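Local coordinates for xylooligosaccharide oxidase (Myceliophthora thermophila, PDB 5L6G), which oxidises the C1 hydroxyl of xylooligosaccharides and related sugars to lactones, passing the electrons through a bicovalently bound FAD to oxygen, which becomes hydrogen peroxide, at residues A[162-167]-A[181-186]; A[361-366]-A[426-431]; A[367-370]-A[374-377]. All coordinates share one frame; numbering follows the deposited sequence.

Contact 1: A[162-167]-A[181-186]; sequences GHSLHG and DWITSA. With FAD (flavin-adenine dinucleotide), chain D; XYP (beta-D-xylopyranose), chain J.
I183 meets the end of helix 160-165 with a single methyl group. Its CD1 lies 3.7 Å from the carbonyl O of S164 and 3.8 Å from S164 OG, and L165 CD2 touches the same methyl more loosely at 4.3 Å. The reach comes from an extended side chain, CG1 anti to the carbonyl carbon (chi1 -61°) and CD1 carried straight on (chi2 172°). S164 OG turns back into its own helix and bonds to the carbonyl O of V160, so the hydroxyl offers I183 a surface to pack on while its polar partner lies one turn earlier. F223 of strand 219-229 touches S164 and L165, while F225 of the same strand and F207 of helix 204-213 pack on I183. The other side of the helix belongs to the cofactor. G162 N donates to FAD O1P (2.9 Å). H163 ND1 shares a hydrogen bond of 2.8 Å with the ribityl O2', while H163 NE2 is held by G153 N, so both ring nitrogens have partners. L165 CD1 reaches the adenine at C2A. H166 bridges back to the helix: its ND1 donates to G162 O at 2.7 Å, almost perfectly straight (179°) and on a carbonyl lone pair, and S215 OG holds NE2; this fixes the ring's rotation with CE1 beside FAD O4B. A short helix gripping FAD on one side and resting on strand 183-189 on the other belongs to the PCMH-type FAD-binding domain.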
loop_
_atom_site.group_PDB
_atom_site.type_symbol
_atom_site.label_atom_id
_atom_site.label_comp_id
_atom_site.label_asym_id
_atom_site.label_seq_id
_atom_site.Cartn_x
_atom_site.Cartn_y
_atom_site.Cartn_z
ATOM N N GLY A 162 2.094 -6.293 4.413
ATOM C CA GLY A 162 1.210 -5.139 4.586
ATOM C C GLY A 162 0.685 -4.673 3.248
ATOM O O GLY A 162 -0.454 -4.231 3.103
ATOM N N HIS A 163 1.529 -4.775 2.246
ATOM C CA HIS A 163 1.181 -4.254 0.952
ATOM C C HIS A 163 -0.009 -4.982 0.344
ATOM O O HIS A 163 -1.000 -4.335 -0.018
ATOM C CB HIS A 163 2.413 -4.316 0.057
ATOM C CG HIS A 163 2.226 -3.688 -1.279
ATOM N ND1 HIS A 163 2.245 -2.325 -1.481
ATOM C CD2 HIS A 163 2.072 -4.253 -2.500
ATOM C CE1 HIS A 163 2.096 -2.080 -2.771
ATOM N NE2 HIS A 163 2.010 -3.235 -3.408
ATOM N N SER A 164 0.079 -6.306 0.220
ATOM C CA SER A 164 -0.929 -7.081 -0.529
ATOM C C SER A 164 -2.228 -7.229 0.245
ATOM O O SER A 164 -3.273 -7.447 -0.340
ATOM C CB SER A 164 -0.411 -8.467 -0.934
ATOM O OG SER A 164 -0.224 -9.315 0.192
ATOM N N LEU A 165 -2.165 -7.094 1.557
ATOM C CA LEU A 165 -3.349 -7.305 2.376
ATOM C C LEU A 165 -4.238 -6.076 2.470
ATOM O O LEU A 165 -5.368 -6.177 2.937
ATOM C CB LEU A 165 -2.977 -7.807 3.777
ATOM C CG LEU A 165 -2.375 -9.222 3.827
ATOM C CD1 LEU A 165 -1.907 -9.525 5.236
ATOM C CD2 LEU A 165 -3.345 -10.283 3.311
ATOM N N HIS A 166 -3.754 -4.938 2.015
ATOM C CA HIS A 166 -4.573 -3.742 2.027
ATOM C C HIS A 166 -4.736 -3.074 0.692
ATOM O O HIS A 166 -5.260 -1.958 0.638
ATOM C CB HIS A 166 -4.004 -2.747 3.001
ATOM C CG HIS A 166 -3.786 -3.328 4.354
ATOM N ND1 HIS A 166 -2.616 -3.956 4.705
ATOM C CD2 HIS A 166 -4.597 -3.408 5.429
ATOM C CE1 HIS A 166 -2.710 -4.388 5.951
ATOM N NE2 HIS A 166 -3.896 -4.054 6.415
ATOM N N GLY A 167 -4.286 -3.730 -0.377
ATOM C CA GLY A 167 -4.473 -3.183 -1.724
ATOM C C GLY A 167 -3.191 -3.400 -2.515
ATOM O O GLY A 167 -2.860 -4.546 -2.849
ATOM N N ASP A 181 -5.272 -8.417 -5.590
ATOM C CA ASP A 181 -5.989 -9.156 -6.631
ATOM C C ASP A 181 -5.269 -10.374 -7.160
ATOM O O ASP A 181 -5.852 -11.187 -7.889
ATOM C CB ASP A 181 -6.312 -8.210 -7.784
ATOM C CG ASP A 181 -7.234 -7.095 -7.355
ATOM O OD1 ASP A 181 -8.138 -7.393 -6.546
ATOM O OD2 ASP A 181 -7.060 -5.944 -7.811
ATOM N N TRP A 182 -3.994 -10.510 -6.820
ATOM C CA TRP A 182 -3.216 -11.650 -7.297
ATOM C C TRP A 182 -3.084 -12.731 -6.232
ATOM O O TRP A 182 -2.563 -13.816 -6.501
ATOM C CB TRP A 182 -1.877 -11.150 -7.837
ATOM C CG TRP A 182 -2.169 -10.388 -9.017
ATOM C CD1 TRP A 182 -2.500 -9.084 -9.077
ATOM C CD2 TRP A 182 -2.304 -10.904 -10.337
ATOM N NE1 TRP A 182 -2.822 -8.736 -10.357
ATOM C CE2 TRP A 182 -2.698 -9.839 -11.157
ATOM C CE3 TRP A 182 -2.126 -12.174 -10.906
ATOM C CZ2 TRP A 182 -2.893 -9.984 -12.520
ATOM C CZ3 TRP A 182 -2.324 -12.316 -12.257
ATOM C CH2 TRP A 182 -2.708 -11.231 -13.051
ATOM N N ILE A 183 -3.608 -12.464 -5.039
ATOM C CA ILE A 183 -3.626 -13.482 -4.008
ATOM C C ILE A 183 -4.644 -14.553 -4.400
ATOM O O ILE A 183 -5.815 -14.249 -4.663
ATOM C CB ILE A 183 -3.985 -12.917 -2.625
ATOM C CG1 ILE A 183 -2.954 -11.870 -2.196
ATOM C CG2 ILE A 183 -4.064 -14.065 -1.624
ATOM C CD1 ILE A 183 -3.331 -11.123 -0.925
ATOM N N THR A 184 -4.199 -15.803 -4.459
ATOM C CA THR A 184 -5.121 -16.914 -4.704
ATOM C C THR A 184 -5.415 -17.708 -3.425
ATOM O O THR A 184 -6.475 -18.316 -3.308
ATOM C CB THR A 184 -4.627 -17.845 -5.834
ATOM O OG1 THR A 184 -5.647 -18.796 -6.146
ATOM C CG2 THR A 184 -3.390 -18.583 -5.437
ATOM N N SER A 185 -4.479 -17.720 -2.487
ATOM C CA SER A 185 -4.730 -18.311 -1.179
ATOM C C SER A 185 -3.710 -17.810 -0.161
ATOM O O SER A 185 -2.666 -17.269 -0.517
ATOM C CB SER A 185 -4.727 -19.846 -1.244
ATOM O OG SER A 185 -3.418 -20.351 -1.448
ATOM N N ALA A 186 -4.027 -18.003 1.109
ATOM C CA ALA A 186 -3.144 -17.599 2.188
ATOM C C ALA A 186 -3.306 -18.577 3.335
ATOM O O ALA A 186 -4.425 -18.995 3.629
ATOM C CB ALA A 186 -3.491 -16.205 2.672
HETATM P PA FAD D . 4.425 -3.358 7.774
HETATM O O1A FAD D . 5.331 -4.524 8.088
HETATM O O2A FAD D . 4.679 -2.090 8.526
HETATM O O5B FAD D . 2.920 -3.811 7.828
HETATM C C5B FAD D . 1.819 -2.944 7.541
HETATM C C4B FAD D . 0.559 -3.492 8.173
HETATM O O4B FAD D . 0.292 -4.793 7.644
HETATM C C3B FAD D . 0.681 -3.660 9.679
HETATM O O3B FAD D . -0.588 -3.483 10.272
HETATM C C2B FAD D . 1.100 -5.099 9.834
HETATM O O2B FAD D . 0.823 -5.641 11.119
HETATM C C1B FAD D . 0.330 -5.751 8.708
HETATM N N9A FAD D . 1.001 -6.977 8.268
HETATM C C8A FAD D . 2.252 -7.129 7.841
HETATM N N7A FAD D . 2.503 -8.427 7.544
HETATM C C5A FAD D . 1.365 -9.078 7.785
HETATM C C6A FAD D . 0.949 -10.476 7.711
HETATM N N6A FAD D . 1.861 -11.363 7.268
HETATM N N1A FAD D . -0.309 -10.774 8.094
HETATM C C2A FAD D . -1.191 -9.863 8.513
HETATM N N3A FAD D . -0.868 -8.538 8.606
HETATM C C4A FAD D . 0.382 -8.129 8.257
HETATM N N1 FAD D . 1.835 1.413 -1.452
HETATM C C2 FAD D . 1.214 1.292 -2.667
HETATM O O2 FAD D . 0.005 0.931 -2.703
HETATM N N3 FAD D . 1.891 1.518 -3.819
HETATM C C4 FAD D . 3.201 1.864 -3.842
HETATM O O4 FAD D . 3.846 2.080 -4.907
HETATM C C4X FAD D . 3.937 2.022 -2.569
HETATM N N5 FAD D . 5.255 2.371 -2.495
HETATM C C5X FAD D . 5.939 2.485 -1.296
HETATM C C6 FAD D . 7.299 2.815 -1.232
HETATM C C7 FAD D . 7.935 2.935 0.014
HETATM C C7M FAD D . 9.395 3.313 0.038
HETATM C C8 FAD D . 7.192 2.662 1.293
HETATM C C8M FAD D . 7.877 2.711 2.655
HETATM C C9 FAD D . 5.847 2.322 1.202
HETATM C C9A FAD D . 5.183 2.238 -0.036
HETATM N N10 FAD D . 3.805 1.912 -0.138
HETATM C C10 FAD D . 3.138 1.786 -1.359
HETATM C "C1'" FAD D . 2.982 1.662 1.040
HETATM C "C2'" FAD D . 2.936 0.214 1.409
HETATM O "O2'" FAD D . 2.023 -0.423 0.511
HETATM C "C3'" FAD D . 2.362 0.154 2.814
HETATM O "O3'" FAD D . 3.158 0.917 3.728
HETATM C "C4'" FAD D . 2.319 -1.311 3.256
HETATM O "O4'" FAD D . 1.217 -1.489 4.157
HETATM C "C5'" FAD D . 3.637 -1.687 3.884
HETATM O "O5'" FAD D . 3.742 -3.111 3.958
HETATM P P FAD D . 4.876 -3.703 4.883
HETATM O O1P FAD D . 4.735 -5.187 5.017
HETATM O O2P FAD D . 6.209 -3.182 4.449
HETATM O O3P FAD D . 4.611 -2.902 6.244
HETATM O O1 XYP J . -6.916 -8.467 -14.732
HETATM C C1 XYP J . -7.371 -9.188 -13.580
HETATM C C2 XYP J . -6.836 -10.619 -13.619
HETATM C C3 XYP J . -7.144 -11.370 -12.323
HETATM C C4 XYP J . -6.787 -10.513 -11.109
HETATM C C5 XYP J . -7.400 -9.119 -11.220
HETATM O O2 XYP J . -7.430 -11.287 -14.737
HETATM O O3 XYP J . -6.427 -12.618 -12.266
HETATM O O4 XYP J . -7.252 -11.164 -9.923
HETATM O O5 XYP J . -6.924 -8.501 -12.407
#

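Contact 2: A[361-366]-A[426-431]; sequences AEYWIE and FAFLDG. With XYP (beta-D-xylopyranose), chain I.
Y363 lays one face of its ring over G431, with Y363 CE1 3.6 Å from G431 C, and its hydroxyl runs on into the backbone of helix 426-437. The setting is a packed pair of roughly antiparallel helices, 354-368 and 426-437, whose short segments run at 150° to each other with axes 11.2 Å apart at closest approach. Y363 spans this gap with CG anti to the backbone N (chi1 -160°), which sends the ring out toward the partner helix. Y363 OH comes within 3.4 Å of G431 CA, with no side chain between. Other side chains of helix 426-437, such as L429, rest on strands 341-349 and 409-417 of the eight-stranded antiparallel sheet. F428 approaches the tyrosine obliquely, presenting the edge of its ring, with F428 CD1 3.9 Å from Y363 CE2. The same phenylalanine meets W375 edge-to-face, and W432 also meets the tyrosine ring, so Y363 enters an aromatic cluster. F426, at the start of its segment, carries a bound xylose, XYP (chain I), over one ring face, with XYP (chain I) C4 3.5 Å above the plane of the F426 ring and over its centre; R56 bonds to that sugar. The one hydrogen bond between the two segments is given by Y363 OH to the carbonyl O of F428, 2.7 Å long, lying in the carbonyl plane on a lone pair at a C=O...O angle of 123°.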
loop_
_atom_site.group_PDB
_atom_site.type_symbol
_atom_site.label_atom_id
_atom_site.label_comp_id
_atom_site.label_asym_id
_atom_site.label_seq_id
_atom_site.Cartn_x
_atom_site.Cartn_y
_atom_site.Cartn_z
ATOM N N ALA A 361 -6.741 23.460 -5.953
ATOM C CA ALA A 361 -5.725 24.186 -6.718
ATOM C C ALA A 361 -5.212 25.404 -5.967
ATOM O O ALA A 361 -4.014 25.669 -5.953
ATOM C CB ALA A 361 -6.283 24.610 -8.067
ATOM N N GLU A 362 -6.128 26.154 -5.357
ATOM C CA GLU A 362 -5.746 27.340 -4.605
ATOM C C GLU A 362 -4.874 26.913 -3.437
ATOM O O GLU A 362 -3.880 27.535 -3.139
ATOM C CB GLU A 362 -6.970 28.136 -4.124
ATOM C CG GLU A 362 -7.672 28.847 -5.275
ATOM C CD GLU A 362 -8.840 29.730 -4.851
ATOM O OE1 GLU A 362 -8.871 30.175 -3.670
ATOM O OE2 GLU A 362 -9.706 29.996 -5.715
ATOM N N TYR A 363 -5.234 25.814 -2.806
ATOM C CA TYR A 363 -4.420 25.316 -1.707
ATOM C C TYR A 363 -3.010 24.949 -2.202
ATOM O O TYR A 363 -2.014 25.211 -1.537
ATOM C CB TYR A 363 -5.079 24.107 -1.071
ATOM C CG TYR A 363 -4.563 23.868 0.318
ATOM C CD1 TYR A 363 -5.163 24.479 1.404
ATOM C CD2 TYR A 363 -3.455 23.053 0.542
ATOM C CE1 TYR A 363 -4.692 24.275 2.694
ATOM C CE2 TYR A 363 -2.972 22.839 1.825
ATOM C CZ TYR A 363 -3.595 23.458 2.904
ATOM O OH TYR A 363 -3.144 23.232 4.192
ATOM N N TRP A 364 -2.965 24.317 -3.373
ATOM C CA TRP A 364 -1.715 23.863 -3.977
ATOM C C TRP A 364 -0.803 25.047 -4.201
ATOM O O TRP A 364 0.340 25.066 -3.743
ATOM C CB TRP A 364 -2.023 23.178 -5.310
ATOM C CG TRP A 364 -0.909 22.412 -5.971
ATOM C CD1 TRP A 364 0.422 22.740 -6.052
ATOM C CD2 TRP A 364 -1.069 21.224 -6.732
ATOM N NE1 TRP A 364 1.101 21.791 -6.786
ATOM C CE2 TRP A 364 0.207 20.858 -7.225
ATOM C CE3 TRP A 364 -2.169 20.412 -7.034
ATOM C CZ2 TRP A 364 0.410 19.710 -7.995
ATOM C CZ3 TRP A 364 -1.969 19.274 -7.800
ATOM C CH2 TRP A 364 -0.683 18.939 -8.279
ATOM N N ILE A 365 -1.342 26.064 -4.864
ATOM C CA ILE A 365 -0.547 27.185 -5.321
ATOM C C ILE A 365 -0.206 28.130 -4.181
ATOM O O ILE A 365 0.920 28.560 -4.065
ATOM C CB ILE A 365 -1.235 27.909 -6.477
ATOM C CG1 ILE A 365 -1.419 26.949 -7.649
ATOM C CG2 ILE A 365 -0.429 29.140 -6.884
ATOM C CD1 ILE A 365 -0.136 26.318 -8.160
ATOM N N GLU A 366 -1.160 28.396 -3.301
ATOM C CA GLU A 366 -0.997 29.422 -2.283
ATOM C C GLU A 366 -0.492 28.911 -0.963
ATOM O O GLU A 366 0.047 29.679 -0.183
ATOM C CB GLU A 366 -2.318 30.172 -2.056
ATOM C CG GLU A 366 -2.875 30.820 -3.302
ATOM C CD GLU A 366 -1.988 31.913 -3.861
ATOM O OE1 GLU A 366 -1.117 32.455 -3.135
ATOM O OE2 GLU A 366 -2.160 32.235 -5.043
ATOM N N PHE A 426 1.289 19.178 10.646
ATOM C CA PHE A 426 0.163 18.359 10.203
ATOM C C PHE A 426 -0.930 19.190 9.554
ATOM O O PHE A 426 -1.643 18.694 8.712
ATOM C CB PHE A 426 -0.410 17.556 11.366
ATOM C CG PHE A 426 0.634 16.820 12.136
ATOM C CD1 PHE A 426 1.145 15.636 11.648
ATOM C CD2 PHE A 426 1.153 17.349 13.319
ATOM C CE1 PHE A 426 2.124 14.957 12.331
ATOM C CE2 PHE A 426 2.138 16.676 14.008
ATOM C CZ PHE A 426 2.634 15.487 13.511
ATOM N N ALA A 427 -1.064 20.446 9.964
ATOM C CA ALA A 427 -2.107 21.324 9.437
ATOM C C ALA A 427 -1.982 21.485 7.923
ATOM O O ALA A 427 -2.976 21.733 7.234
ATOM C CB ALA A 427 -2.050 22.672 10.117
ATOM N N PHE A 428 -0.776 21.334 7.403
ATOM C CA PHE A 428 -0.563 21.468 5.945
ATOM C C PHE A 428 -1.351 20.394 5.168
ATOM O O PHE A 428 -2.276 20.708 4.427
ATOM C CB PHE A 428 0.943 21.467 5.602
ATOM C CG PHE A 428 1.250 21.151 4.160
ATOM C CD1 PHE A 428 0.474 21.677 3.135
ATOM C CD2 PHE A 428 2.340 20.356 3.826
ATOM C CE1 PHE A 428 0.748 21.357 1.800
ATOM C CE2 PHE A 428 2.623 20.058 2.497
ATOM C CZ PHE A 428 1.823 20.551 1.490
ATOM N N LEU A 429 -0.993 19.133 5.306
ATOM C CA LEU A 429 -1.772 18.107 4.619
ATOM C C LEU A 429 -3.208 18.040 5.101
ATOM O O LEU A 429 -4.098 17.736 4.308
ATOM C CB LEU A 429 -1.112 16.740 4.707
ATOM C CG LEU A 429 0.244 16.677 4.011
ATOM C CD1 LEU A 429 0.745 15.245 4.033
ATOM C CD2 LEU A 429 0.205 17.231 2.584
ATOM N N ASP A 430 -3.460 18.328 6.382
ATOM C CA ASP A 430 -4.838 18.297 6.881
ATOM C C ASP A 430 -5.722 19.287 6.134
ATOM O O ASP A 430 -6.872 18.968 5.786
ATOM C CB ASP A 430 -4.898 18.568 8.403
ATOM C CG ASP A 430 -4.393 17.384 9.224
ATOM O OD1 ASP A 430 -4.146 16.313 8.613
ATOM O OD2 ASP A 430 -4.228 17.530 10.472
ATOM N N GLY A 431 -5.193 20.487 5.912
ATOM C CA GLY A 431 -5.923 21.533 5.240
ATOM C C GLY A 431 -6.145 21.168 3.779
ATOM O O GLY A 431 -7.197 21.459 3.209
HETATM O O1 XYP I . 1.496 10.935 14.771
HETATM C C1 XYP I . 0.276 11.629 14.648
HETATM C C2 XYP I . 0.295 12.826 15.601
HETATM C C3 XYP I . -0.984 13.605 15.418
HETATM C C4 XYP I . -1.081 14.033 13.968
HETATM C C5 XYP I . -1.005 12.829 13.056
HETATM O O2 XYP I . 0.438 12.412 16.973
HETATM O O3 XYP I . -0.985 14.776 16.232
HETATM O O4 XYP I . -2.310 14.733 13.802
HETATM O O5 XYP I . 0.186 12.081 13.309
#

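Contact 3: A[367-370]-A[374-377]; sequences TANK and SWYI. With XYS (alpha-D-xylopyranose), chain K; XYP (beta-D-xylopyranose), chain H.
The indole of W375 lies with one face against A368 and one edge against N369. A368 CB stands over the six-membered ring, 4.0 Å from its centroid and 25° off the normal, a CH-pi contact displaced toward the rim, where CZ2 is its nearest atom at 3.6 Å. N369 comes from the edge: its OD1 sits near the ring plane, 3.5 Å from W375 CZ2, and the amide is tilted by only 28° from the indole, nearly coplanar with it. W375 NE1 lies 2.8 Å from the carbonyl O of A368. The indole reaches this place because CG stands between the backbone N and the carbonyl carbon (chi1 65°). A short connection leads from helix 354-368 into strand 374-381, a central strand of the eight-stranded antiparallel sheet, and the tryptophan fills the angle between helix and strand. W432 of helix 426-437 meets its ring edge-to-face. Beyond the helix end, the amide nitrogen ND2 of N369 faces XYS O2 at 3.2 Å. K370, its chain bent at chi2, brings NZ to XYS O3 (2.8 Å) and to O4 (3.1 Å), two bonds gripping one ammonium. On the next strand residue Y376 lies in the active-site pocket, its OH 3.2 Å from C5 of the xylose XYP (chain H) and weakly bonded to E412.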
loop_
_atom_site.group_PDB
_atom_site.type_symbol
_atom_site.label_atom_id
_atom_site.label_comp_id
_atom_site.label_asym_id
_atom_site.label_seq_id
_atom_site.Cartn_x
_atom_site.Cartn_y
_atom_site.Cartn_z
ATOM N N THR A 367 -0.673 27.618 -0.696
ATOM C CA THR A 367 -0.225 27.047 0.561
ATOM C C THR A 367 0.874 26.017 0.327
ATOM O O THR A 367 2.019 26.217 0.752
ATOM C CB THR A 367 -1.417 26.473 1.359
ATOM O OG1 THR A 367 -2.331 27.546 1.637
ATOM C CG2 THR A 367 -0.953 25.868 2.677
ATOM N N ALA A 368 0.539 24.927 -0.370
ATOM C CA ALA A 368 1.503 23.824 -0.554
ATOM C C ALA A 368 2.823 24.326 -1.147
ATOM O O ALA A 368 3.892 24.065 -0.588
ATOM C CB ALA A 368 0.922 22.705 -1.405
ATOM N N ASN A 369 2.754 25.110 -2.211
ATOM C CA ASN A 369 3.982 25.602 -2.842
ATOM C C ASN A 369 4.888 26.421 -1.926
ATOM O O ASN A 369 6.084 26.501 -2.157
ATOM C CB ASN A 369 3.654 26.389 -4.098
ATOM C CG ASN A 369 3.408 25.500 -5.291
ATOM O OD1 ASN A 369 3.492 24.269 -5.218
ATOM N ND2 ASN A 369 3.082 26.133 -6.415
ATOM N N LYS A 370 4.320 26.987 -0.864
ATOM C CA LYS A 370 5.072 27.809 0.082
ATOM C C LYS A 370 5.597 27.056 1.282
ATOM O O LYS A 370 6.398 27.610 2.046
ATOM C CB LYS A 370 4.199 28.952 0.584
ATOM C CG LYS A 370 3.474 29.710 -0.509
ATOM C CD LYS A 370 4.397 30.183 -1.613
ATOM C CE LYS A 370 3.635 30.988 -2.659
ATOM N NZ LYS A 370 4.575 31.580 -3.646
ATOM N N SER A 374 10.066 19.248 2.092
ATOM C CA SER A 374 9.941 18.376 0.922
ATOM C C SER A 374 8.626 17.599 0.885
ATOM O O SER A 374 8.541 16.453 1.376
ATOM C CB SER A 374 11.090 17.368 0.896
ATOM O OG SER A 374 12.334 18.007 0.799
ATOM N N TRP A 375 7.632 18.151 0.215
ATOM C CA TRP A 375 6.361 17.501 0.092
ATOM C C TRP A 375 6.127 17.058 -1.358
ATOM O O TRP A 375 6.763 17.566 -2.277
ATOM C CB TRP A 375 5.247 18.417 0.572
ATOM C CG TRP A 375 5.090 19.632 -0.270
ATOM C CD1 TRP A 375 5.670 20.842 -0.069
ATOM C CD2 TRP A 375 4.330 19.744 -1.472
ATOM N NE1 TRP A 375 5.316 21.707 -1.061
ATOM C CE2 TRP A 375 4.489 21.053 -1.939
ATOM C CE3 TRP A 375 3.521 18.857 -2.199
ATOM C CZ2 TRP A 375 3.861 21.511 -3.097
ATOM C CZ3 TRP A 375 2.918 19.294 -3.329
ATOM C CH2 TRP A 375 3.075 20.613 -3.774
ATOM N N TYR A 376 5.261 16.067 -1.538
ATOM C CA TYR A 376 4.749 15.741 -2.872
ATOM C C TYR A 376 3.315 15.279 -2.778
ATOM O O TYR A 376 2.832 14.920 -1.694
ATOM C CB TYR A 376 5.609 14.697 -3.611
ATOM C CG TYR A 376 5.670 13.298 -3.007
ATOM C CD1 TYR A 376 4.617 12.387 -3.187
ATOM C CD2 TYR A 376 6.795 12.866 -2.309
ATOM C CE1 TYR A 376 4.677 11.100 -2.659
ATOM C CE2 TYR A 376 6.859 11.566 -1.788
ATOM C CZ TYR A 376 5.786 10.703 -1.966
ATOM O OH TYR A 376 5.810 9.419 -1.448
ATOM N N ILE A 377 2.637 15.324 -3.919
ATOM C CA ILE A 377 1.323 14.733 -4.076
ATOM C C ILE A 377 1.361 13.787 -5.285
ATOM O O ILE A 377 1.912 14.117 -6.342
ATOM C CB ILE A 377 0.210 15.798 -4.236
ATOM C CG1 ILE A 377 -1.164 15.135 -4.340
ATOM C CG2 ILE A 377 0.436 16.685 -5.447
ATOM C CD1 ILE A 377 -2.307 16.125 -4.249
HETATM C C1 XYS K . 8.485 27.110 -5.511
HETATM C C2 XYS K . 7.016 27.397 -5.222
HETATM C C3 XYS K . 6.785 28.891 -4.994
HETATM C C4 XYS K . 7.688 29.302 -3.837
HETATM C C5 XYS K . 9.127 29.076 -4.260
HETATM O O1 XYS K . 8.792 27.657 -6.784
HETATM O O2 XYS K . 6.216 26.928 -6.303
HETATM O O3 XYS K . 5.401 29.170 -4.717
HETATM O O4 XYS K . 7.489 30.668 -3.484
HETATM O O5 XYS K . 9.348 27.680 -4.509
HETATM O O1 XYP H . 2.946 5.586 -4.108
HETATM C C1 XYP H . 4.316 5.438 -3.741
HETATM C C2 XYP H . 5.196 5.924 -4.891
HETATM C C3 XYP H . 6.662 5.978 -4.479
HETATM C C4 XYP H . 6.817 6.780 -3.190
HETATM C C5 XYP H . 5.882 6.246 -2.098
HETATM O O2 XYP H . 5.033 5.017 -5.981
HETATM O O3 XYP H . 7.473 6.489 -5.551
HETATM O O4 XYP H . 8.157 6.660 -2.699
HETATM O O5 XYP H . 4.533 6.176 -2.549
#

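How the contacts relate
Contacts 2 and 3 form one continuous patch, their centres 8 Å apart, built on helix 354-368. The helix links them through probable backbone bonds, Y363 O to A368 N (2.8 Å) and W364 O to N369 N (2.9 Å). F428 of contact 2 packs on contact 3 as well, its CE1 3.5 Å from A368 CB. Contact 1 lies apart, its nearest atoms about 12 Å from those of contact 3. The active site lies between these regions: contact 1 binds FAD, through G162 at the phosphate and H163 at the ribityl chain, and Y376 of contact 3 borders the substrate sugar. The side chain of F428 is about 12 Å from that of the substrate-binding E412.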